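Local coordinates for alkaline serine protease (Pseudoalteromonas sp., PDB 1Y9Z), which probably cleaves proteins as a subtilisin-like serine protease, with a subtilisin-type alpha/beta domain and an inserted beta-barrel domain, at residues A[108-113]-A[137-142]; A[219-224]-A[342-347]; A[274-279]-A[352-357]; A[318-323]-A[333-338]; A[376-381]-A[417-422]. All blocks are in the same frame, centred on the assembly; numbering follows the deposited sequence.

Contact 1 (A[108-113]-A[137-142])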
# COMPACT_ATOMS: atom_id res chain seq x y z
N SER A 108 -18.49 -19.81 -3.80
CA SER A 108 -19.63 -19.23 -3.11
C SER A 108 -19.50 -17.72 -2.93
O SER A 108 -18.70 -17.07 -3.59
CB SER A 108 -19.81 -19.91 -1.75
OG SER A 108 -21.10 -19.65 -1.22
N SER A 109 -20.30 -17.18 -2.02
CA SER A 109 -20.36 -15.75 -1.75
C SER A 109 -19.30 -15.20 -0.80
O SER A 109 -18.55 -15.95 -0.18
CB SER A 109 -21.72 -15.42 -1.16
OG SER A 109 -21.84 -16.03 0.12
N LEU A 110 -19.28 -13.88 -0.68
CA LEU A 110 -18.36 -13.21 0.23
C LEU A 110 -18.79 -13.59 1.64
O LEU A 110 -17.95 -13.82 2.52
CB LEU A 110 -18.44 -11.69 0.06
CG LEU A 110 -17.63 -10.84 1.05
CD1 LEU A 110 -16.15 -11.17 0.94
CD2 LEU A 110 -17.87 -9.36 0.76
N VAL A 111 -20.10 -13.67 1.86
CA VAL A 111 -20.61 -14.05 3.17
C VAL A 111 -20.06 -15.43 3.53
O VAL A 111 -19.66 -15.66 4.68
CB VAL A 111 -22.16 -14.09 3.17
CG1 VAL A 111 -22.68 -14.83 4.40
CG2 VAL A 111 -22.71 -12.66 3.16
N ALA A 112 -20.02 -16.33 2.56
CA ALA A 112 -19.50 -17.68 2.81
C ALA A 112 -18.01 -17.63 3.15
O ALA A 112 -17.54 -18.39 4.00
CB ALA A 112 -19.73 -18.56 1.58
N ALA A 113 -17.28 -16.73 2.50
CA ALA A 113 -15.85 -16.58 2.76
C ALA A 113 -15.64 -16.09 4.19
O ALA A 113 -14.76 -16.57 4.89
CB ALA A 113 -15.24 -15.59 1.77
N THR A 137 -29.62 -6.76 1.58
CA THR A 137 -30.04 -6.87 2.97
C THR A 137 -29.49 -8.13 3.62
O THR A 137 -29.05 -8.11 4.77
CB THR A 137 -31.58 -6.89 3.08
OG1 THR A 137 -32.12 -5.76 2.38
CG2 THR A 137 -32.01 -6.84 4.53
N THR A 138 -29.49 -9.24 2.88
CA THR A 138 -28.98 -10.49 3.42
C THR A 138 -27.52 -10.35 3.82
O THR A 138 -27.10 -10.83 4.87
CB THR A 138 -29.11 -11.64 2.40
OG1 THR A 138 -30.49 -11.79 2.03
CG2 THR A 138 -28.61 -12.94 2.99
N GLU A 139 -26.74 -9.67 2.98
CA GLU A 139 -25.33 -9.47 3.27
C GLU A 139 -25.15 -8.50 4.43
O GLU A 139 -24.34 -8.75 5.33
CB GLU A 139 -24.61 -8.96 2.02
CG GLU A 139 -23.11 -8.84 2.15
CD GLU A 139 -22.45 -8.58 0.81
OE1 GLU A 139 -21.80 -9.50 0.27
OE2 GLU A 139 -22.59 -7.46 0.29
N ARG A 140 -25.90 -7.40 4.42
CA ARG A 140 -25.81 -6.42 5.51
C ARG A 140 -26.09 -7.12 6.84
O ARG A 140 -25.37 -6.91 7.82
CB ARG A 140 -26.83 -5.30 5.30
CG ARG A 140 -26.71 -4.16 6.31
CD ARG A 140 -27.88 -3.18 6.24
NE ARG A 140 -27.98 -2.48 4.96
CZ ARG A 140 -27.13 -1.55 4.54
NH1 ARG A 140 -26.10 -1.19 5.30
NH2 ARG A 140 -27.31 -0.97 3.37
N ASN A 141 -27.13 -7.94 6.87
CA ASN A 141 -27.51 -8.66 8.08
C ASN A 141 -26.47 -9.69 8.52
O ASN A 141 -26.15 -9.79 9.71
CB ASN A 141 -28.86 -9.36 7.87
CG ASN A 141 -30.03 -8.39 7.85
OD1 ASN A 141 -31.14 -8.76 7.47
ND2 ASN A 141 -29.79 -7.16 8.27
N ALA A 142 -25.95 -10.45 7.57
CA ALA A 142 -24.95 -11.47 7.88
C ALA A 142 -23.70 -10.86 8.50
O ALA A 142 -23.17 -11.39 9.48
CB ALA A 142 -24.58 -12.25 6.63
O HOH W 1 -22.19 -12.21 -0.01

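Contact 2 (A[219-224]-A[342-347])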
# COMPACT_ATOMS: atom_id res chain seq x y z
N ILE A 219 18.90 4.21 -6.21
CA ILE A 219 19.72 5.37 -6.55
C ILE A 219 20.95 5.23 -5.68
O ILE A 219 20.83 5.14 -4.46
CB ILE A 219 19.03 6.71 -6.18
CG1 ILE A 219 17.76 6.89 -7.00
CG2 ILE A 219 20.00 7.86 -6.44
CD1 ILE A 219 16.95 8.11 -6.58
N THR A 220 22.12 5.20 -6.30
CA THR A 220 23.36 5.05 -5.55
C THR A 220 24.34 6.17 -5.84
O THR A 220 24.57 6.54 -6.99
CB THR A 220 24.04 3.70 -5.88
OG1 THR A 220 23.15 2.63 -5.57
CG2 THR A 220 25.32 3.54 -5.06
N ILE A 221 24.91 6.72 -4.77
CA ILE A 221 25.90 7.79 -4.86
C ILE A 221 26.93 7.56 -3.77
O ILE A 221 26.58 7.33 -2.61
CB ILE A 221 25.26 9.18 -4.66
CG1 ILE A 221 24.23 9.46 -5.77
CG2 ILE A 221 26.35 10.26 -4.69
CD1 ILE A 221 23.57 10.83 -5.67
N GLY A 222 28.21 7.60 -4.14
CA GLY A 222 29.26 7.39 -3.16
C GLY A 222 29.19 6.03 -2.49
O GLY A 222 29.55 5.88 -1.32
N GLY A 223 28.72 5.03 -3.24
CA GLY A 223 28.62 3.69 -2.69
C GLY A 223 27.47 3.47 -1.72
O GLY A 223 27.33 2.39 -1.16
N GLN A 224 26.65 4.50 -1.52
CA GLN A 224 25.52 4.40 -0.61
C GLN A 224 24.20 4.42 -1.38
O GLN A 224 24.09 5.07 -2.42
CB GLN A 224 25.55 5.53 0.42
CG GLN A 224 26.75 5.47 1.36
CD GLN A 224 26.75 4.25 2.26
OE1 GLN A 224 27.70 4.01 3.00
NE2 GLN A 224 25.67 3.47 2.20
N LEU A 342 15.34 17.07 -2.57
CA LEU A 342 16.08 18.24 -2.10
C LEU A 342 17.45 17.82 -1.57
O LEU A 342 18.43 18.55 -1.70
CB LEU A 342 15.30 18.98 -1.01
CG LEU A 342 13.97 19.59 -1.44
CD1 LEU A 342 13.35 20.33 -0.26
CD2 LEU A 342 14.18 20.55 -2.61
N ALA A 343 17.51 16.63 -0.98
CA ALA A 343 18.76 16.12 -0.44
C ALA A 343 19.72 15.82 -1.60
O ALA A 343 20.93 16.02 -1.48
CB ALA A 343 18.51 14.85 0.37
N LEU A 344 19.16 15.34 -2.71
CA LEU A 344 19.96 15.02 -3.88
C LEU A 344 20.58 16.28 -4.50
O LEU A 344 21.57 16.19 -5.21
CB LEU A 344 19.10 14.30 -4.92
CG LEU A 344 18.73 12.85 -4.57
CD1 LEU A 344 17.69 12.33 -5.55
CD2 LEU A 344 19.98 11.99 -4.58
N LYS A 345 19.99 17.43 -4.21
CA LYS A 345 20.50 18.70 -4.74
C LYS A 345 21.93 18.93 -4.27
O LYS A 345 22.75 19.48 -5.01
CB LYS A 345 19.63 19.87 -4.26
CG LYS A 345 18.31 20.03 -4.99
CD LYS A 345 17.51 21.19 -4.40
CE LYS A 345 16.27 21.49 -5.22
NZ LYS A 345 16.60 21.98 -6.58
N ALA A 346 22.22 18.50 -3.05
CA ALA A 346 23.55 18.67 -2.47
C ALA A 346 24.58 17.73 -3.10
O ALA A 346 25.78 17.91 -2.92
CB ALA A 346 23.49 18.44 -0.97
N LYS A 347 24.10 16.73 -3.84
CA LYS A 347 24.99 15.77 -4.47
C LYS A 347 25.18 16.02 -5.96
O LYS A 347 25.78 15.20 -6.66
CB LYS A 347 24.45 14.35 -4.26
CG LYS A 347 24.25 13.98 -2.79
CD LYS A 347 25.53 14.13 -1.99
CE LYS A 347 25.31 13.82 -0.53
NZ LYS A 347 26.55 13.99 0.28

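Contact 3 (A[274-279]-A[352-357])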
# COMPACT_ATOMS: atom_id res chain seq x y z
N ASN A 274 24.98 12.07 -21.06
CA ASN A 274 25.84 11.36 -20.12
C ASN A 274 25.62 11.78 -18.67
O ASN A 274 26.51 11.63 -17.83
CB ASN A 274 27.31 11.58 -20.49
CG ASN A 274 27.68 10.93 -21.81
OD1 ASN A 274 27.60 9.71 -21.97
ND2 ASN A 274 28.09 11.75 -22.78
N LYS A 275 24.43 12.29 -18.37
CA LYS A 275 24.12 12.73 -17.01
C LYS A 275 22.86 12.08 -16.46
O LYS A 275 22.02 11.59 -17.21
CB LYS A 275 23.92 14.25 -17.00
CG LYS A 275 25.12 15.08 -17.44
CD LYS A 275 26.13 15.24 -16.32
CE LYS A 275 27.20 16.25 -16.70
NZ LYS A 275 28.15 16.52 -15.58
N ILE A 276 22.76 12.06 -15.13
CA ILE A 276 21.57 11.55 -14.46
C ILE A 276 20.81 12.84 -14.20
O ILE A 276 21.31 13.74 -13.52
CB ILE A 276 21.90 10.85 -13.12
CG1 ILE A 276 22.70 9.57 -13.38
CG2 ILE A 276 20.61 10.54 -12.37
CD1 ILE A 276 21.99 8.57 -14.29
N CYS A 277 19.61 12.93 -14.76
CA CYS A 277 18.80 14.13 -14.67
C CYS A 277 17.80 14.17 -13.53
O CYS A 277 16.85 13.37 -13.49
CB CYS A 277 18.10 14.32 -16.01
SG CYS A 277 17.18 15.85 -16.32
N LEU A 278 18.02 15.10 -12.61
CA LEU A 278 17.13 15.30 -11.46
C LEU A 278 16.15 16.39 -11.87
O LEU A 278 16.56 17.42 -12.40
CB LEU A 278 17.94 15.75 -10.24
CG LEU A 278 17.18 16.03 -8.94
CD1 LEU A 278 16.62 14.72 -8.39
CD2 LEU A 278 18.12 16.67 -7.93
N VAL A 279 14.87 16.17 -11.62
CA VAL A 279 13.87 17.17 -11.99
C VAL A 279 12.66 17.15 -11.07
O VAL A 279 12.17 16.09 -10.68
CB VAL A 279 13.40 16.97 -13.45
CG1 VAL A 279 12.75 15.60 -13.61
CG2 VAL A 279 12.42 18.07 -13.83
N THR A 352 26.24 9.22 -10.24
CA THR A 352 25.03 8.60 -9.71
C THR A 352 24.55 7.46 -10.60
O THR A 352 24.61 7.54 -11.82
CB THR A 352 23.89 9.64 -9.59
OG1 THR A 352 24.34 10.75 -8.81
CG2 THR A 352 22.67 9.02 -8.93
N THR A 353 24.06 6.40 -9.97
CA THR A 353 23.54 5.26 -10.70
C THR A 353 22.07 5.09 -10.36
O THR A 353 21.70 4.91 -9.20
CB THR A 353 24.28 3.96 -10.33
OG1 THR A 353 25.67 4.11 -10.64
CG2 THR A 353 23.72 2.78 -11.12
N VAL A 354 21.22 5.16 -11.38
CA VAL A 354 19.79 4.99 -11.21
C VAL A 354 19.45 3.66 -11.86
O VAL A 354 19.91 3.37 -12.96
CB VAL A 354 18.99 6.11 -11.92
CG1 VAL A 354 17.50 5.85 -11.77
CG2 VAL A 354 19.37 7.45 -11.34
N SER A 355 18.65 2.85 -11.19
CA SER A 355 18.30 1.56 -11.74
C SER A 355 16.90 1.08 -11.43
O SER A 355 16.39 1.29 -10.33
CB SER A 355 19.31 0.52 -11.26
OG SER A 355 19.28 0.41 -9.85
N ASN A 356 16.30 0.43 -12.41
CA ASN A 356 14.98 -0.17 -12.27
C ASN A 356 15.26 -1.65 -12.51
O ASN A 356 15.92 -2.01 -13.48
CB ASN A 356 13.99 0.34 -13.31
CG ASN A 356 13.50 1.74 -13.01
OD1 ASN A 356 13.47 2.17 -11.86
ND2 ASN A 356 13.10 2.46 -14.05
N GLN A 357 14.76 -2.51 -11.63
CA GLN A 357 15.00 -3.94 -11.76
C GLN A 357 13.71 -4.74 -11.71
O GLN A 357 12.88 -4.55 -10.83
CB GLN A 357 15.94 -4.41 -10.65
CG GLN A 357 17.30 -3.73 -10.68
CD GLN A 357 18.12 -4.02 -9.43
OE1 GLN A 357 18.34 -5.17 -9.07
NE2 GLN A 357 18.58 -2.96 -8.77

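Contact 4 (A[318-323]-A[333-338])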
# COMPACT_ATOMS: atom_id res chain seq x y z
N GLN A 318 5.30 9.59 -4.39
CA GLN A 318 4.28 9.27 -5.39
C GLN A 318 4.71 8.12 -6.31
O GLN A 318 5.89 7.98 -6.64
CB GLN A 318 3.97 10.50 -6.24
CG GLN A 318 3.65 11.77 -5.44
CD GLN A 318 2.47 11.60 -4.50
OE1 GLN A 318 1.42 11.07 -4.88
NE2 GLN A 318 2.63 12.07 -3.26
N ASN A 319 3.73 7.32 -6.71
CA ASN A 319 3.94 6.18 -7.61
C ASN A 319 2.90 6.38 -8.72
O ASN A 319 1.97 5.59 -8.86
CB ASN A 319 3.68 4.87 -6.87
CG ASN A 319 3.72 3.65 -7.78
OD1 ASN A 319 3.11 2.62 -7.47
ND2 ASN A 319 4.44 3.75 -8.88
N PRO A 320 3.06 7.44 -9.52
CA PRO A 320 2.12 7.75 -10.60
C PRO A 320 2.30 6.96 -11.88
O PRO A 320 3.32 6.31 -12.10
CB PRO A 320 2.36 9.23 -10.83
CG PRO A 320 3.85 9.32 -10.70
CD PRO A 320 4.15 8.44 -9.48
N PHE A 321 1.29 7.02 -12.74
CA PHE A 321 1.35 6.36 -14.03
C PHE A 321 2.16 7.26 -14.95
O PHE A 321 1.87 8.45 -15.08
CB PHE A 321 -0.04 6.17 -14.63
CG PHE A 321 -0.86 5.11 -13.96
CD1 PHE A 321 -1.86 5.46 -13.05
CD2 PHE A 321 -0.64 3.77 -14.23
CE1 PHE A 321 -2.63 4.48 -12.43
CE2 PHE A 321 -1.41 2.77 -13.62
CZ PHE A 321 -2.40 3.13 -12.71
N LEU A 322 3.19 6.70 -15.57
CA LEU A 322 4.00 7.46 -16.51
C LEU A 322 3.41 7.14 -17.87
O LEU A 322 3.82 6.18 -18.53
CB LEU A 322 5.47 7.03 -16.46
CG LEU A 322 6.38 7.64 -17.53
CD1 LEU A 322 6.35 9.16 -17.45
CD2 LEU A 322 7.80 7.13 -17.35
N VAL A 323 2.42 7.93 -18.28
CA VAL A 323 1.77 7.74 -19.56
C VAL A 323 2.69 8.29 -20.64
O VAL A 323 2.87 9.50 -20.76
CB VAL A 323 0.41 8.47 -19.60
CG1 VAL A 323 -0.30 8.19 -20.92
CG2 VAL A 323 -0.45 8.00 -18.44
N SER A 333 13.84 5.58 -15.33
CA SER A 333 13.39 6.77 -14.62
C SER A 333 12.68 6.34 -13.33
O SER A 333 12.00 5.31 -13.30
CB SER A 333 12.46 7.60 -15.50
OG SER A 333 11.35 6.85 -15.96
N VAL A 334 12.87 7.13 -12.27
CA VAL A 334 12.28 6.82 -10.98
C VAL A 334 11.62 8.02 -10.32
O VAL A 334 11.78 9.16 -10.78
CB VAL A 334 13.36 6.27 -10.01
CG1 VAL A 334 14.03 5.05 -10.61
CG2 VAL A 334 14.39 7.36 -9.71
N SER A 335 10.89 7.76 -9.24
CA SER A 335 10.19 8.80 -8.50
C SER A 335 10.57 8.75 -7.02
O SER A 335 10.62 7.68 -6.42
CB SER A 335 8.67 8.61 -8.64
OG SER A 335 7.96 9.46 -7.75
N VAL A 336 10.86 9.92 -6.44
CA VAL A 336 11.22 10.02 -5.03
C VAL A 336 10.44 11.17 -4.40
O VAL A 336 9.95 12.05 -5.12
CB VAL A 336 12.74 10.27 -4.83
CG1 VAL A 336 13.55 9.12 -5.41
CG2 VAL A 336 13.14 11.58 -5.49
N ASP A 337 10.33 11.19 -3.08
CA ASP A 337 9.58 12.26 -2.42
C ASP A 337 10.38 13.56 -2.43
O ASP A 337 11.55 13.58 -2.82
CB ASP A 337 9.17 11.85 -0.99
CG ASP A 337 10.35 11.67 -0.05
OD1 ASP A 337 10.15 11.04 1.01
OD2 ASP A 337 11.46 12.16 -0.35
N ARG A 338 9.74 14.65 -2.02
CA ARG A 338 10.40 15.95 -2.05
C ARG A 338 11.65 16.06 -1.18
O ARG A 338 12.66 16.61 -1.61
CB ARG A 338 9.42 17.06 -1.68
CG ARG A 338 9.98 18.46 -1.90
CD ARG A 338 8.92 19.53 -1.74
NE ARG A 338 9.43 20.86 -2.08
CZ ARG A 338 9.80 21.24 -3.30
NH1 ARG A 338 9.72 20.39 -4.31
NH2 ARG A 338 10.26 22.46 -3.50
O HOH W 2 7.26 11.15 -5.72

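Contact 5 (A[376-381]-A[417-422])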
# COMPACT_ATOMS: atom_id res chain seq x y z
N SER A 376 -6.05 -3.10 9.57
CA SER A 376 -6.41 -4.38 10.17
C SER A 376 -5.22 -5.00 10.89
O SER A 376 -5.39 -5.68 11.91
CB SER A 376 -6.96 -5.35 9.11
OG SER A 376 -6.02 -5.60 8.08
N GLY A 377 -4.01 -4.75 10.39
CA GLY A 377 -2.82 -5.27 11.04
C GLY A 377 -2.67 -4.60 12.39
O GLY A 377 -2.44 -5.26 13.40
N VAL A 378 -2.81 -3.28 12.41
CA VAL A 378 -2.70 -2.52 13.65
C VAL A 378 -3.83 -2.88 14.61
O VAL A 378 -3.63 -2.98 15.81
CB VAL A 378 -2.72 -1.00 13.39
CG1 VAL A 378 -2.96 -0.24 14.70
CG2 VAL A 378 -1.40 -0.56 12.78
N ALA A 379 -5.03 -3.08 14.07
CA ALA A 379 -6.18 -3.44 14.90
C ALA A 379 -5.88 -4.74 15.65
O ALA A 379 -6.15 -4.86 16.84
CB ALA A 379 -7.43 -3.60 14.04
N THR A 380 -5.33 -5.71 14.93
CA THR A 380 -4.99 -7.00 15.51
C THR A 380 -3.90 -6.84 16.57
O THR A 380 -3.99 -7.41 17.66
CB THR A 380 -4.52 -7.98 14.41
OG1 THR A 380 -5.52 -8.08 13.39
CG2 THR A 380 -4.27 -9.36 14.99
N LEU A 381 -2.88 -6.06 16.24
CA LEU A 381 -1.77 -5.81 17.16
C LEU A 381 -2.25 -5.17 18.46
O LEU A 381 -1.92 -5.63 19.56
CB LEU A 381 -0.73 -4.91 16.49
CG LEU A 381 0.44 -4.42 17.35
CD1 LEU A 381 1.22 -5.61 17.92
CD2 LEU A 381 1.35 -3.55 16.50
N GLY A 417 -9.16 10.10 10.59
CA GLY A 417 -7.75 10.39 10.42
C GLY A 417 -6.85 9.18 10.31
O GLY A 417 -7.31 8.07 10.05
N MET A 418 -5.56 9.41 10.51
CA MET A 418 -4.56 8.35 10.42
C MET A 418 -4.58 7.45 11.65
O MET A 418 -4.52 7.93 12.78
CB MET A 418 -3.17 8.96 10.26
CG MET A 418 -2.09 7.93 9.97
SD MET A 418 -2.31 7.18 8.35
CE MET A 418 -0.65 7.31 7.68
N ILE A 419 -4.65 6.14 11.43
CA ILE A 419 -4.67 5.19 12.53
C ILE A 419 -3.39 5.36 13.35
O ILE A 419 -2.31 5.62 12.81
CB ILE A 419 -4.79 3.74 12.00
CG1 ILE A 419 -5.00 2.77 13.17
CG2 ILE A 419 -3.55 3.37 11.18
CD1 ILE A 419 -5.49 1.40 12.75
N ASN A 420 -3.52 5.23 14.67
CA ASN A 420 -2.39 5.40 15.59
C ASN A 420 -2.37 4.25 16.58
O ASN A 420 -3.11 4.24 17.56
CB ASN A 420 -2.55 6.73 16.34
CG ASN A 420 -1.32 7.09 17.15
OD1 ASN A 420 -0.73 6.25 17.81
ND2 ASN A 420 -0.94 8.37 17.11
N ALA A 421 -1.49 3.28 16.33
CA ALA A 421 -1.38 2.10 17.19
C ALA A 421 -1.05 2.41 18.64
O ALA A 421 -1.69 1.89 19.55
CB ALA A 421 -0.34 1.14 16.61
N VAL A 422 -0.05 3.26 18.85
CA VAL A 422 0.37 3.62 20.20
C VAL A 422 -0.76 4.25 21.01
O VAL A 422 -1.03 3.84 22.14
CB VAL A 422 1.56 4.61 20.16
CG1 VAL A 422 1.98 4.98 21.58
CG2 VAL A 422 2.72 3.98 19.42

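Contact 1 (A[108-113]-A[137-142])
Val111 and Ala142 form the tight side of this contact. Both methyls of Val111 lie over the methyl of Ala142, with Val111 CG1 3.9 Å from Ala142 CB. CG1 is set anti to its own backbone N (chi1 165°). CG2 lies beside that nitrogen and meets the stem of Glu139, Val111 CG2 to Glu139 CG being 4.0 Å. The Val111 and Glu139 side chains run past each other in opposite directions. Helix 110-119 comes after strands 92-100 and 103-104, and helix 137-148 after strand 125-128, in the largely parallel sheet of the subtilisin-like domain. Strands 125-128 and 152-156 are parallel neighbours, and helix 137-148 is the beta-alpha-beta crossover between them.

The other side is looser and wet. Here the extended Glu139 side chain brings its carboxylate to Leu110, with 4.0 Å between Glu139 OE1 and Leu110 CD2. No direct hydrogen bond spans the segments. Instead one water donates to Glu139 OE1 at 2.8 Å and accepts from Val111 N at 3.2 Å. Glu139 OE2 is held separately by Tyr171 OH. Ser109 is the N-cap of the first helix. Ser109 OG accepts from Ala112 N at 3.1 Å, with an N-H...O angle of 153°.

Contact 2 (A[219-224]-A[342-347])
Leu344 O accepts from Lys347 N at 2.9 Å, and both of these residues meet the methyl end of Ile221. With that bond in place, the Leu344 side chain and Lys347 CB both face Ile221. Ile221 CD1 lies 3.9 Å from Leu344 CD2 and also 3.9 Å from Lys347 CB. Its CG1 is anti to its carbonyl carbon (chi1 -62°), and the chain continues straight through chi2 (-179°). This extended arm carries CD1 across to the helical segment. Ile221 passes both partners at a slant.

Lys347 gives only its base to the contact. Its chain bends at chi2 (-57°) and the amino end leads away. Leu344 also reaches Ile219, but less closely, with 4.4 Å between Ile219 CD1 and Leu344 CD1. Ile219 and Ile221 are two apart on strand 214-221 and turn to the same face. No hydrogen bond joins the two segments, so the contact is apolar packing. Tyr226 touches Ile219, Leu344 and Lys347. Ile307 of strand 305-309 touches Ile219 and Leu344.

Just past Ile221 the strand reverses. Ile221 N to Gln224 O and Gln224 N to Ile221 O are both 3.0 Å, and Gly222 and Gly223 fill the corner positions with positive phi. The face carrying Ile219 and Ile221 packs on Leu344 and Lys347 of segment 342-347. The arrangement is that of a two-residue beta hairpin with a type I' turn, within the insert beta-barrel domain.

Contact 3 (A[274-279]-A[352-357])
Ile276 lies across the chain of Thr352 and Val354 and points both of its branches at that strand. The CG1 branch lies over the backbone of Thr352, with Ile276 CG1 3.2 Å from Thr352 O. The CG2 branch meets Val354 at a slant. Ile276 CG2 to Val354 CG2 is 3.5 Å, which is tighter than usual for two methyls.

The torsions explain the split. Ile276 CG1 stands beside its own backbone N (chi1 -67°), and chi2 (-58°) folds CD1 back. The folded Ile276 CD1 stays near both partners, 3.7 Å from Thr352 O and 4.1 Å from Val354 CG2. Thr352 offers its CB; Thr352 CB is 4.0 Å from Ile276 CG1. Its hydroxyl is hydrogen-bonded to Gln350 O instead. An alanine at Ile276 would be likely to open a gap over the Thr352 carbonyl and leave the Val354 methyl without its close partner.

All three residues are buried. Leu257 touches Ile276 and Thr352, and Ile307 touches Ile276 and Val354. No hydrogen bond links the two segments, because they are not neighbours in the sheet. Strand 252-263 lies between them, parallel to 275-280 and antiparallel to 351-360. Ile276 is hydrogen-bonded through its backbone to Ala256 and Ala258 of that strand. On the other face Cys277 forms a disulfide with Cys298. Such packing of side chains from strands two places apart, over the strand between them, fits the curled sheet of the insert beta-barrel domain.

Contact 4 (A[318-323]-A[333-338])
Ser333 meets Leu322 at the start of strand 333-336, where Ser333 OG lies 3.8 Å from Leu322 CD2. The hydroxyl stands between the backbone N and the carbonyl carbon (chi1 57°). The contact is van der Waals only. The carbonyl O of Ser333 is hydrogen-bonded to Asn356 ND2.

Ser335 carries the polar part. Ser335 OG donates to Gln318 O at 2.8 Å. The C=O...O angle is 139°, and the hydroxyl is tilted 31° from the carbonyl plane. One water donates to Ser335 OG at 2.7 Å, and Arg281 NH2 is also hydrogen-bonded to it. That water accepts from Gln318 N at 2.8 Å as well. Strands 321-323 and 333-336 both pair with strand 232-240 of the insert beta-barrel domain, the first parallel and the second antiparallel. With an alanine in place of Ser335, Gln318 O, the water and Arg281 would each be likely to lose a hydrogen-bond partner.

Val336 joins through its backbone, since the water donates its other bond to Val336 O at 2.9 Å. Asp337 then caps the N-terminus of helix 338-345, and its OD2 is also hydrogen-bonded to Thr340 OG1. Arg338 turns to Glu280, with which it forms a salt bridge.

Contact 5 (A[376-381]-A[417-422])
Val378 makes the apolar contacts across the two segments. Val378 CG1 lies 3.5 Å from Ala421 CB and 3.6 Å from Ile419 CD1. Val378 and Ile419 reach toward each other tip to tip. The Ile419 chain is nearly straight, with CG1 anti to the backbone N (chi1 -172°) and chi2 at 165°. Its end therefore arrives at the valine head-on, and Ile419 CD1 also comes to 3.7 Å from Val378 CB. The alanine methyl meets the same valine branch. All three residues are buried. Ile198 of strand 196-201 packs on Ile419.

Hydrogen bonds hold each segment in place but do not cross between them. In the first, Ser376 O takes two bonds from one residue. Ser376 O accepts from Thr380 N at 3.0 Å, the helical bond, and from Thr380 OG1 at 2.8 Å. The two donors come from opposite faces of the carbonyl plane. The Ser376 hydroxyl is hydrogen-bonded to Thr127 OG1 of strand 125-128. In the second segment, Asn420 is the N-cap of helix 421-430. Its OD1 caps Ala423 N, while its ND2 is hydrogen-bonded to Asp403 OD2. The backbone of Ile419 is hydrogen-bonded to Ser199, and that of Ala421 to Val11.

The first helix, 368-385, starts at the Gly-Thr-Ser-Met-Ala sequence of subtilases, where Thr368 and Ser369 line the phenylmethanesulfonic acid pocket. This contact packs the loop leading into helix 421-430, and its first residue, against that central helix of the subtilisin-like alpha/beta fold.

From the N terminus, contact 1 comes first. It closes a short loop through strand 125-128 and joins two helices of the subtilisin-like domain. After further strands of that sheet the chain enters the insert beta-barrel domain. Contact 2 opens at 219-224 and contact 3 at 274-279. Contact 4 opens and closes next, nested inside both. Contact 2 then closes at 342-347 and contact 3 at 352-357, so these two cross. Contacts 2, 3 and 4 touch one another and tie strands of the insert domain's sheet to one another and to helix 338-345. The chain then returns to the first domain. Contact 5 joins helix 368-385 to the start of helix 421-430, about 26 Å from contact 1, centre to centre.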